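Local coordinates for protein fluvirucin B1 DH domain from module 1 (Actinomadura vulgaris, PDB 6OBV) that probably dehydrates the beta-hydroxyacyl intermediate made by the first module of the fluvirucin B1 polyketide synthase, giving an alpha,beta-unsaturated chain, at residues P96-L101 against N253-L258. Sequence-based numbering, arbitrary orientation.
Sequences PVLEEL and NGVELL
Leu98 and Val255 form an antiparallel hydrogen-bonded pair in which each backbone serves as both donor and acceptor. Leu98 N donates a hydrogen bond to Val255 O at 2.9 Å. The return bond, Val255 N to Leu98 O, is also 2.9 Å and nearly straight (174° at the hydrogen). Gly254 and Val255 both face Leu98, the signature of a G1 beta bulge; Gly254 has the positive phi (63°) that favours glycine there. Its N is bonded to Glu99 O at 3.0 Å, approaching from above the carbonyl plane, and the same oxygen receives a CA-H...O contact from Asn253 CA at 3.3 Å. A classic bulge on the other edge of strand 97-103, where Glu99 and Glu100 both face Thr150, adds a second irregularity.

On one face the CB atoms of Leu98 and Val255 meet at 3.7 Å, beneath Val87 and Val83 of helix 79-92. On the other, CG2 of Val97, placed beside its own backbone N, touches the aliphatic CG of Glu256 at 3.6 Å. The carboxylate of Glu256 reaches Ser156 N through OE1. Glu100 and Asn253 run side by side, CG against ND2, while Glu100 OE1 bonds Thr102 OG1; Glu99 forms a salt bridge with Arg129 through OE2.

Strand 97-103 is thereby joined to strand 247-257, linking the two halves of a fold consistent with the double hotdog of polyketide synthase dehydratases. Backbone bonds provide the polar link between these segments, whereas the three glutamate carboxylates find their partners outside them.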
ATOM      1  N   PRO A  96       3.042  18.745  -7.155  1.00 32.03           N
ATOM      2  CA  PRO A  96       1.886  18.667  -8.063  1.00 38.58           C
ATOM      3  C   PRO A  96       2.226  18.679  -9.545  1.00 38.52           C
ATOM      4  O   PRO A  96       1.382  18.241 -10.336  1.00 30.86           O
ATOM      5  CB  PRO A  96       1.059  19.908  -7.682  1.00 27.24           C
ATOM      6  CG  PRO A  96       2.086  20.882  -7.161  1.00 37.44           C
ATOM      7  CD  PRO A  96       3.115  20.036  -6.445  1.00 32.39           C
ATOM      8  N   VAL A  97       3.423  19.139  -9.931  1.00 36.55           N
ATOM      9  CA  VAL A  97       3.765  19.400 -11.327  1.00 31.86           C
ATOM     10  C   VAL A  97       4.360  18.152 -11.969  1.00 34.32           C
ATOM     11  O   VAL A  97       5.350  17.596 -11.477  1.00 29.49           O
ATOM     12  CB  VAL A  97       4.733  20.588 -11.432  1.00 38.30           C
ATOM     13  CG1 VAL A  97       5.196  20.793 -12.885  1.00 31.34           C
ATOM     14  CG2 VAL A  97       4.051  21.850 -10.888  1.00 42.00           C
ATOM     15  N   LEU A  98       3.770  17.728 -13.085  1.00 22.46           N
ATOM     16  CA  LEU A  98       4.259  16.581 -13.854  1.00 21.31           C
ATOM     17  C   LEU A  98       5.330  17.057 -14.824  1.00 29.38           C
ATOM     18  O   LEU A  98       5.047  17.455 -15.955  1.00 22.98           O
ATOM     19  CB  LEU A  98       3.111  15.918 -14.596  1.00 26.55           C
ATOM     20  CG  LEU A  98       3.468  14.607 -15.281  1.00 28.82           C
ATOM     21  CD1 LEU A  98       4.193  13.711 -14.300  1.00 25.66           C
ATOM     22  CD2 LEU A  98       2.181  13.953 -15.786  1.00 29.69           C
ATOM     23  N   GLU A  99       6.586  17.030 -14.370  1.00 28.19           N
ATOM     24  CA  GLU A  99       7.679  17.535 -15.195  1.00 28.18           C
ATOM     25  C   GLU A  99       7.827  16.721 -16.479  1.00 30.23           C
ATOM     26  O   GLU A  99       8.063  17.272 -17.554  1.00 31.60           O
ATOM     27  CB  GLU A  99       8.969  17.518 -14.376  1.00 31.01           C
ATOM     28  CG  GLU A  99      10.256  17.767 -15.135  1.00 30.54           C
ATOM     29  CD  GLU A  99      11.462  17.728 -14.207  1.00 39.28           C
ATOM     30  OE1 GLU A  99      11.656  18.694 -13.443  1.00 46.20           O
ATOM     31  OE2 GLU A  99      12.207  16.728 -14.220  1.00 43.03           O
ATOM     32  N   GLU A 100       7.660  15.414 -16.390  1.00 30.96           N
ATOM     33  CA  GLU A 100       7.845  14.535 -17.534  1.00 33.61           C
ATOM     34  C   GLU A 100       7.059  13.256 -17.264  1.00 23.53           C
ATOM     35  O   GLU A 100       7.020  12.782 -16.128  1.00 21.27           O
ATOM     36  CB  GLU A 100       9.339  14.249 -17.748  1.00 38.99           C
ATOM     37  CG  GLU A 100       9.699  13.617 -19.074  1.00 46.06           C
ATOM     38  CD  GLU A 100       9.533  12.112 -19.053  1.00 53.24           C
ATOM     39  OE1 GLU A 100       9.204  11.530 -20.114  1.00 45.83           O
ATOM     40  OE2 GLU A 100       9.722  11.518 -17.964  1.00 56.13           O
ATOM     41  N   LEU A 101       6.404  12.717 -18.295  1.00 26.55           N
ATOM     42  CA  LEU A 101       5.848  11.364 -18.213  1.00 25.91           C
ATOM     43  C   LEU A 101       5.926  10.710 -19.593  1.00 29.41           C
ATOM     44  O   LEU A 101       5.505  11.308 -20.589  1.00 25.48           O
ATOM     45  CB  LEU A 101       4.403  11.387 -17.709  1.00 21.41           C
ATOM     46  CG  LEU A 101       3.667  10.089 -17.350  1.00 18.52           C
ATOM     47  CD1 LEU A 101       4.014   9.630 -15.941  1.00 17.19           C
ATOM     48  CD2 LEU A 101       2.171  10.290 -17.433  1.00 23.25           C
ATOM     49  N   ASN A 253       5.561  16.748 -21.183  1.00 25.29           N
ATOM     50  CA  ASN A 253       6.449  17.586 -20.383  1.00 23.98           C
ATOM     51  C   ASN A 253       5.712  18.813 -19.892  1.00 27.41           C
ATOM     52  O   ASN A 253       4.935  19.417 -20.634  1.00 31.31           O
ATOM     53  CB  ASN A 253       7.696  18.017 -21.152  1.00 27.52           C
ATOM     54  CG  ASN A 253       8.492  16.826 -21.647  1.00 36.77           C
ATOM     55  OD1 ASN A 253       8.034  16.099 -22.538  1.00 34.13           O
ATOM     56  ND2 ASN A 253       9.671  16.593 -21.051  1.00 36.71           N
ATOM     57  N   GLY A 254       5.971  19.171 -18.641  1.00 29.49           N
ATOM     58  CA  GLY A 254       5.471  20.398 -18.054  1.00 28.06           C
ATOM     59  C   GLY A 254       3.965  20.399 -17.992  1.00 29.58           C
ATOM     60  O   GLY A 254       3.330  21.278 -18.574  1.00 37.30           O
ATOM     61  N   VAL A 255       3.382  19.409 -17.319  1.00 24.95           N
ATOM     62  CA  VAL A 255       1.933  19.311 -17.160  1.00 22.76           C
ATOM     63  C   VAL A 255       1.586  19.892 -15.800  1.00 26.77           C
ATOM     64  O   VAL A 255       1.969  19.347 -14.759  1.00 25.95           O
ATOM     65  CB  VAL A 255       1.437  17.868 -17.301  1.00 20.91           C
ATOM     66  CG1 VAL A 255      -0.087  17.813 -17.128  1.00 24.25           C
ATOM     67  CG2 VAL A 255       1.813  17.323 -18.656  1.00 22.01           C
ATOM     68  N   GLU A 256       0.888  21.020 -15.807  1.00 32.28           N
ATOM     69  CA  GLU A 256       0.374  21.632 -14.595  1.00 35.24           C
ATOM     70  C   GLU A 256      -1.141  21.644 -14.641  1.00 32.92           C
ATOM     71  O   GLU A 256      -1.743  22.161 -15.592  1.00 24.63           O
ATOM     72  CB  GLU A 256       0.870  23.064 -14.424  1.00 42.43           C
ATOM     73  CG  GLU A 256       2.127  23.187 -13.617  1.00 52.78           C
ATOM     74  CD  GLU A 256       2.658  24.591 -13.617  1.00 57.25           C
ATOM     75  OE1 GLU A 256       3.298  24.977 -14.618  1.00 62.02           O
ATOM     76  OE2 GLU A 256       2.428  25.305 -12.619  1.00 60.42           O
ATOM     77  N   LEU A 257      -1.751  21.115 -13.598  1.00 28.59           N
ATOM     78  CA  LEU A 257      -3.177  21.274 -13.383  1.00 32.67           C
ATOM     79  C   LEU A 257      -3.390  22.474 -12.461  1.00 37.27           C
ATOM     80  O   LEU A 257      -2.966  22.465 -11.299  1.00 38.61           O
ATOM     81  CB  LEU A 257      -3.765  19.994 -12.817  1.00 26.64           C
ATOM     82  CG  LEU A 257      -5.267  20.019 -12.736  1.00 30.78           C
ATOM     83  CD1 LEU A 257      -5.824  19.946 -14.136  1.00 30.59           C
ATOM     84  CD2 LEU A 257      -5.654  18.833 -11.919  1.00 36.25           C
ATOM     85  N   LEU A 258      -4.020  23.523 -12.991  1.00 36.90           N
ATOM     86  CA  LEU A 258      -4.211  24.763 -12.248  1.00 38.59           C
ATOM     87  C   LEU A 258      -5.596  24.899 -11.621  1.00 37.69           C
ATOM     88  O   LEU A 258      -5.761  25.710 -10.703  1.00 44.36           O
ATOM     89  CB  LEU A 258      -3.951  25.967 -13.163  1.00 38.16           C
ATOM     90  CG  LEU A 258      -2.634  25.931 -13.944  1.00 39.62           C
ATOM     91  CD1 LEU A 258      -2.475  27.172 -14.787  1.00 46.78           C
ATOM     92  CD2 LEU A 258      -1.459  25.796 -12.971  1.00 37.53           C
TER